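RagB/SusD domain protein (Flavobacterium johnsoniae, PDB 5J90) binds chitin as a SusD homolog of a polysaccharide utilization locus, probably holding chitin chains at the outer membrane for uptake. Local coordinates at residues A[45-50]-A[86-91]; A[131-136]-A[434-439]. One frame throughout, in Å; residues are numbered along the deposited sequence.

Interaction 1: residues A[45-50]-A[86-91]; sequences PEWVYQ and NGFIWD
Trp47 and Phe88 meet through the outer rims of their rings, with Trp47 CZ3 only 3.3 Å from Phe88 CE2. The indole CH2 sits a little farther from the same carbon, and Phe88 CZ lies in the plane of the indole at its edge. The ring planes stand at 83° to each other, and the side chains cross at about a right angle. Trp47 reaches across with CG between its backbone N and carbonyl carbon (chi1 66°), which lays the indole back over its own helix start. There Pro45 CG and Val48 CG2 lie against the same face of the indole, offset toward its rim. Val48 divides its branches: CG2 meets the indole, while CG1, anti to the backbone N, comes within 4.2 Å of Phe88 CD2. Phe88, whose CB is directed at helix 46-54, has the reach to bring one side of its flat apolar ring to both Trp47 and Val48. Replacing Phe88 by alanine removes the ring, and the indole rim at CZ3 and Val48 CG1 are likely to lose their partner across the contact. The contact joins the short helix 46-54 to the long helix 83-108, whose other side packs on helix 113-134, while Tyr49 and Gln50 turn to helix 255-261.

Interaction 2: residues A[131-136]-A[434-439]; sequences TDTFGP and EAWSDY
The C-terminal end of helix 113-134 meets helix 432-442 here, deep inside the largely helical SusD fold. Asp132 and Ser437 both direct CB at the opposite helix, and Asp132 CB packs 3.8 Å from Ser437 OG. Their polar ends are joined through a water, which donates to Asp132 OD2 over 2.8 Å and lies 2.8 Å from Ser437 OG. A small hydroxyl side chain suits this place, apparently leaving the water room. The Asp132 carboxylate is also tied to Tyr158 and Trp501 through OD1 and to Arg213 through OD2; Arg213 also pairs with Glu434, which probably offsets the two nearby negative charges. One residue earlier than Ser437, Trp436 has CG anti to the backbone N (chi1 176°), which carries the indole toward helix 113-134, where CZ3 comes 3.9 Å from Thr133 OG1. That oxygen lies in the indole plane, at its edge, and bonds to the carbonyl of Arg129 within its own helix. Helix 113-134 ends at Phe134, and Gly135 leaves helical geometry with phi 93°, where a CB would jam against the preceding carbonyl oxygen. Thr131 OG1 donates to Gly135 O over 2.7 Å, tilted 26° from the carbonyl plane, tying the turn back to the helix.

Overall arrangement
Interactions 1 and 2 lie about 17 Å apart between centres and are linked through consecutive helices: 83-108 carries one side of interaction 1, and 113-134 one side of interaction 2. Phe134, turned away from helix 432-442, packs against Ile89 and Trp90, so the two contacts touch directly, with Phe134 CD2 3.9 Å from Trp90 CE3. Interaction 1 is partly buried near the surface, joins helices close in sequence and is wholly apolar. Interaction 2 is buried near the centre of the chain, brings together segments almost 300 residues apart, and combines an indole rim with a water bridge and a carboxylate whose charge is met by an arginine.

Interaction 1: residues A[45-50]-A[86-91]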
loop_
_atom_site.group_PDB
_atom_site.type_symbol
_atom_site.label_atom_id
_atom_site.label_comp_id
_atom_site.label_asym_id
_atom_site.label_seq_id
_atom_site.Cartn_x
_atom_site.Cartn_y
_atom_site.Cartn_z
ATOM N N PRO A 45 -17.014 -27.002 -17.645
ATOM C CA PRO A 45 -17.064 -26.752 -19.087
ATOM C C PRO A 45 -16.132 -25.612 -19.499
ATOM O O PRO A 45 -15.746 -24.794 -18.657
ATOM C CB PRO A 45 -18.526 -26.357 -19.319
ATOM C CG PRO A 45 -18.943 -25.746 -18.036
ATOM C CD PRO A 45 -18.191 -26.464 -16.942
ATOM N N GLU A 46 -15.785 -25.556 -20.779
ATOM C CA GLU A 46 -14.840 -24.566 -21.280
ATOM C C GLU A 46 -15.323 -23.137 -21.072
ATOM O O GLU A 46 -14.507 -22.234 -20.839
ATOM C CB GLU A 46 -14.514 -24.816 -22.754
ATOM C CG GLU A 46 -13.978 -26.218 -23.053
ATOM C CD GLU A 46 -15.067 -27.217 -23.409
ATOM O OE1 GLU A 46 -16.246 -26.990 -23.057
ATOM O OE2 GLU A 46 -14.737 -28.241 -24.050
ATOM N N TRP A 47 -16.639 -22.928 -21.146
ATOM C CA TRP A 47 -17.184 -21.591 -20.966
ATOM C C TRP A 47 -16.953 -21.079 -19.550
ATOM O O TRP A 47 -16.852 -19.872 -19.337
ATOM C CB TRP A 47 -18.671 -21.504 -21.380
ATOM C CG TRP A 47 -19.646 -22.285 -20.538
ATOM C CD1 TRP A 47 -20.132 -23.541 -20.786
ATOM C CD2 TRP A 47 -20.283 -21.842 -19.337
ATOM N NE1 TRP A 47 -21.014 -23.908 -19.798
ATOM C CE2 TRP A 47 -21.127 -22.885 -18.900
ATOM C CE3 TRP A 47 -20.218 -20.665 -18.585
ATOM C CZ2 TRP A 47 -21.903 -22.783 -17.742
ATOM C CZ3 TRP A 47 -20.983 -20.568 -17.430
ATOM C CH2 TRP A 47 -21.818 -21.620 -17.024
ATOM N N VAL A 48 -16.861 -21.990 -18.582
ATOM C CA VAL A 48 -16.544 -21.572 -17.219
ATOM C C VAL A 48 -15.080 -21.135 -17.111
ATOM O O VAL A 48 -14.803 -20.104 -16.501
ATOM C CB VAL A 48 -16.894 -22.634 -16.157
ATOM C CG1 VAL A 48 -16.416 -22.182 -14.782
ATOM C CG2 VAL A 48 -18.411 -22.880 -16.129
ATOM N N TYR A 49 -14.141 -21.883 -17.698
ATOM C CA TYR A 49 -12.751 -21.416 -17.705
ATOM C C TYR A 49 -12.644 -20.020 -18.323
ATOM O O TYR A 49 -11.904 -19.156 -17.832
ATOM C CB TYR A 49 -11.789 -22.386 -18.430
ATOM C CG TYR A 49 -10.404 -21.772 -18.454
ATOM C CD1 TYR A 49 -9.548 -21.921 -17.375
ATOM C CD2 TYR A 49 -9.997 -20.955 -19.500
ATOM C CE1 TYR A 49 -8.305 -21.309 -17.354
ATOM C CE2 TYR A 49 -8.762 -20.337 -19.488
ATOM C CZ TYR A 49 -7.917 -20.518 -18.408
ATOM O OH TYR A 49 -6.689 -19.885 -18.393
ATOM N N GLN A 50 -13.364 -19.799 -19.417
ATOM C CA GLN A 50 -13.311 -18.520 -20.095
ATOM C C GLN A 50 -13.636 -17.382 -19.122
ATOM O O GLN A 50 -13.030 -16.316 -19.200
ATOM C CB GLN A 50 -14.285 -18.510 -21.282
ATOM C CG GLN A 50 -14.144 -17.297 -22.173
ATOM C CD GLN A 50 -15.108 -17.320 -23.336
ATOM O OE1 GLN A 50 -16.233 -17.814 -23.218
ATOM N NE2 GLN A 50 -14.679 -16.775 -24.462
ATOM N N ASN A 86 -17.003 -12.104 -13.378
ATOM C CA ASN A 86 -15.971 -12.329 -12.372
ATOM C C ASN A 86 -16.438 -13.119 -11.159
ATOM O O ASN A 86 -15.629 -13.698 -10.432
ATOM C CB ASN A 86 -15.331 -10.996 -11.977
ATOM C CG ASN A 86 -14.671 -10.309 -13.156
ATOM O OD1 ASN A 86 -14.114 -10.974 -14.034
ATOM N ND2 ASN A 86 -14.741 -8.985 -13.196
ATOM N N GLY A 87 -17.748 -13.171 -10.941
ATOM C CA GLY A 87 -18.294 -13.989 -9.876
ATOM C C GLY A 87 -17.934 -15.459 -10.007
ATOM O O GLY A 87 -17.817 -16.159 -9.006
ATOM N N PHE A 88 -17.738 -15.923 -11.236
ATOM C CA PHE A 88 -17.368 -17.319 -11.470
ATOM C C PHE A 88 -16.073 -17.724 -10.769
ATOM O O PHE A 88 -15.932 -18.869 -10.333
ATOM C CB PHE A 88 -17.257 -17.603 -12.972
ATOM C CG PHE A 88 -18.583 -17.823 -13.642
ATOM C CD1 PHE A 88 -19.339 -16.753 -14.090
ATOM C CD2 PHE A 88 -19.075 -19.109 -13.806
ATOM C CE1 PHE A 88 -20.579 -16.966 -14.703
ATOM C CE2 PHE A 88 -20.307 -19.330 -14.419
ATOM C CZ PHE A 88 -21.057 -18.255 -14.868
ATOM N N ILE A 89 -15.132 -16.787 -10.655
ATOM C CA ILE A 89 -13.850 -17.077 -10.015
ATOM C C ILE A 89 -14.082 -17.521 -8.577
ATOM O O ILE A 89 -13.592 -18.561 -8.130
ATOM C CB ILE A 89 -12.942 -15.828 -10.002
ATOM C CG1 ILE A 89 -12.780 -15.238 -11.406
ATOM C CG2 ILE A 89 -11.597 -16.164 -9.369
ATOM C CD1 ILE A 89 -12.162 -13.843 -11.405
ATOM N N TRP A 90 -14.853 -16.718 -7.850
ATOM C CA TRP A 90 -15.127 -16.982 -6.450
ATOM C C TRP A 90 -15.996 -18.229 -6.298
ATOM O O TRP A 90 -15.694 -19.132 -5.505
ATOM C CB TRP A 90 -15.827 -15.763 -5.846
ATOM C CG TRP A 90 -16.095 -15.832 -4.376
ATOM C CD1 TRP A 90 -17.114 -16.493 -3.745
ATOM C CD2 TRP A 90 -15.350 -15.175 -3.348
ATOM N NE1 TRP A 90 -17.034 -16.299 -2.382
ATOM C CE2 TRP A 90 -15.958 -15.490 -2.114
ATOM C CE3 TRP A 90 -14.218 -14.350 -3.351
ATOM C CZ2 TRP A 90 -15.475 -15.003 -0.897
ATOM C CZ3 TRP A 90 -13.742 -13.870 -2.141
ATOM C CH2 TRP A 90 -14.361 -14.204 -0.937
ATOM N N ASP A 91 -17.080 -18.287 -7.064
ATOM C CA ASP A 91 -18.066 -19.338 -6.847
ATOM C C ASP A 91 -17.502 -20.734 -7.151
ATOM O O ASP A 91 -17.667 -21.661 -6.350
ATOM C CB ASP A 91 -19.360 -19.032 -7.610
ATOM C CG ASP A 91 -20.054 -17.769 -7.096
ATOM O OD1 ASP A 91 -19.886 -17.447 -5.907
ATOM O OD2 ASP A 91 -20.757 -17.094 -7.881
#

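Interaction 2: residues A[131-136]-A[434-439]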
loop_
_atom_site.group_PDB
_atom_site.type_symbol
_atom_site.label_atom_id
_atom_site.label_comp_id
_atom_site.label_asym_id
_atom_site.label_seq_id
_atom_site.Cartn_x
_atom_site.Cartn_y
_atom_site.Cartn_z
ATOM N N THR A 131 -6.821 -15.157 -3.191
ATOM C CA THR A 131 -6.455 -13.929 -2.495
ATOM C C THR A 131 -5.649 -12.976 -3.380
ATOM O O THR A 131 -5.794 -11.755 -3.281
ATOM C CB THR A 131 -5.754 -14.180 -1.141
ATOM O OG1 THR A 131 -5.409 -12.921 -0.546
ATOM C CG2 THR A 131 -4.470 -14.972 -1.317
ATOM N N ASP A 132 -4.846 -13.520 -4.286
ATOM C CA ASP A 132 -4.118 -12.660 -5.209
ATOM C C ASP A 132 -5.045 -11.897 -6.148
ATOM O O ASP A 132 -4.664 -10.861 -6.691
ATOM C CB ASP A 132 -3.097 -13.466 -6.002
ATOM C CG ASP A 132 -1.916 -13.893 -5.165
ATOM O OD1 ASP A 132 -1.761 -13.424 -4.015
ATOM O OD2 ASP A 132 -1.125 -14.705 -5.683
ATOM N N THR A 133 -6.264 -12.400 -6.334
ATOM C CA THR A 133 -7.252 -11.757 -7.192
ATOM C C THR A 133 -8.096 -10.719 -6.443
ATOM O O THR A 133 -8.305 -9.619 -6.943
ATOM C CB THR A 133 -8.148 -12.823 -7.854
ATOM O OG1 THR A 133 -7.330 -13.651 -8.693
ATOM C CG2 THR A 133 -9.229 -12.194 -8.701
ATOM N N PHE A 134 -8.547 -11.060 -5.234
ATOM C CA PHE A 134 -9.504 -10.224 -4.504
ATOM C C PHE A 134 -8.918 -9.427 -3.342
ATOM O O PHE A 134 -9.491 -8.399 -2.944
ATOM C CB PHE A 134 -10.675 -11.085 -3.992
ATOM C CG PHE A 134 -11.530 -11.650 -5.091
ATOM C CD1 PHE A 134 -12.493 -10.863 -5.706
ATOM C CD2 PHE A 134 -11.353 -12.959 -5.529
ATOM C CE1 PHE A 134 -13.260 -11.366 -6.740
ATOM C CE2 PHE A 134 -12.119 -13.466 -6.568
ATOM C CZ PHE A 134 -13.074 -12.668 -7.168
ATOM N N GLY A 135 -7.798 -9.892 -2.783
ATOM C CA GLY A 135 -7.258 -9.325 -1.553
ATOM C C GLY A 135 -7.783 -10.096 -0.350
ATOM O O GLY A 135 -7.523 -11.291 -0.211
ATOM N N PRO A 136 -8.544 -9.436 0.532
ATOM C CA PRO A 136 -9.187 -10.194 1.608
ATOM C C PRO A 136 -10.081 -11.292 1.031
ATOM O O PRO A 136 -10.739 -11.077 0.011
ATOM C CB PRO A 136 -10.037 -9.132 2.330
ATOM C CG PRO A 136 -9.364 -7.812 1.985
ATOM C CD PRO A 136 -8.870 -7.999 0.579
ATOM N N GLU A 434 -0.414 -16.193 -12.668
ATOM C CA GLU A 434 0.875 -15.914 -12.057
ATOM C C GLU A 434 1.560 -14.740 -12.753
ATOM O O GLU A 434 2.172 -13.903 -12.104
ATOM C CB GLU A 434 1.756 -17.158 -12.083
ATOM C CG GLU A 434 3.089 -16.983 -11.349
ATOM C CD GLU A 434 2.938 -16.535 -9.904
ATOM O OE1 GLU A 434 1.875 -16.760 -9.286
ATOM O OE2 GLU A 434 3.905 -15.958 -9.364
ATOM N N ALA A 435 1.454 -14.670 -14.078
ATOM C CA ALA A 435 2.061 -13.568 -14.821
ATOM C C ALA A 435 1.462 -12.221 -14.431
ATOM O O ALA A 435 2.186 -11.228 -14.316
ATOM C CB ALA A 435 1.929 -13.801 -16.339
ATOM N N TRP A 436 0.142 -12.184 -14.238
ATOM C CA TRP A 436 -0.547 -10.963 -13.786
ATOM C C TRP A 436 -0.083 -10.555 -12.385
ATOM O O TRP A 436 0.163 -9.371 -12.122
ATOM C CB TRP A 436 -2.073 -11.165 -13.828
ATOM C CG TRP A 436 -2.908 -10.018 -13.311
ATOM C CD1 TRP A 436 -2.786 -8.690 -13.628
ATOM C CD2 TRP A 436 -4.016 -10.115 -12.411
ATOM N NE1 TRP A 436 -3.745 -7.954 -12.960
ATOM C CE2 TRP A 436 -4.516 -8.809 -12.213
ATOM C CE3 TRP A 436 -4.641 -11.187 -11.755
ATOM C CZ2 TRP A 436 -5.599 -8.545 -11.368
ATOM C CZ3 TRP A 436 -5.722 -10.927 -10.925
ATOM C CH2 TRP A 436 -6.190 -9.615 -10.742
ATOM N N SER A 437 0.048 -11.522 -11.485
ATOM C CA SER A 437 0.552 -11.205 -10.148
ATOM C C SER A 437 1.992 -10.678 -10.184
ATOM O O SER A 437 2.310 -9.678 -9.540
ATOM C CB SER A 437 0.419 -12.420 -9.233
ATOM O OG SER A 437 -0.955 -12.723 -9.061
ATOM N N ASP A 438 2.861 -11.335 -10.951
ATOM C CA ASP A 438 4.244 -10.879 -11.081
ATOM C C ASP A 438 4.329 -9.500 -11.736
ATOM O O ASP A 438 5.178 -8.678 -11.359
ATOM C CB ASP A 438 5.036 -11.900 -11.900
ATOM C CG ASP A 438 6.290 -12.392 -11.207
ATOM O OD1 ASP A 438 6.489 -12.182 -9.987
ATOM O OD2 ASP A 438 7.100 -13.011 -11.922
ATOM N N TYR A 439 3.452 -9.221 -12.701
ATOM C CA TYR A 439 3.434 -7.924 -13.361
ATOM C C TYR A 439 3.004 -6.842 -12.378
ATOM O O TYR A 439 3.571 -5.748 -12.345
ATOM C CB TYR A 439 2.500 -7.913 -14.580
ATOM C CG TYR A 439 2.358 -6.523 -15.151
ATOM C CD1 TYR A 439 3.313 -6.000 -16.013
ATOM C CD2 TYR A 439 1.285 -5.709 -14.789
ATOM C CE1 TYR A 439 3.196 -4.713 -16.518
ATOM C CE2 TYR A 439 1.159 -4.425 -15.286
ATOM C CZ TYR A 439 2.118 -3.933 -16.150
ATOM O OH TYR A 439 1.989 -2.654 -16.656
HETATM O O HOH W 1 -1.802 -15.282 -8.296
#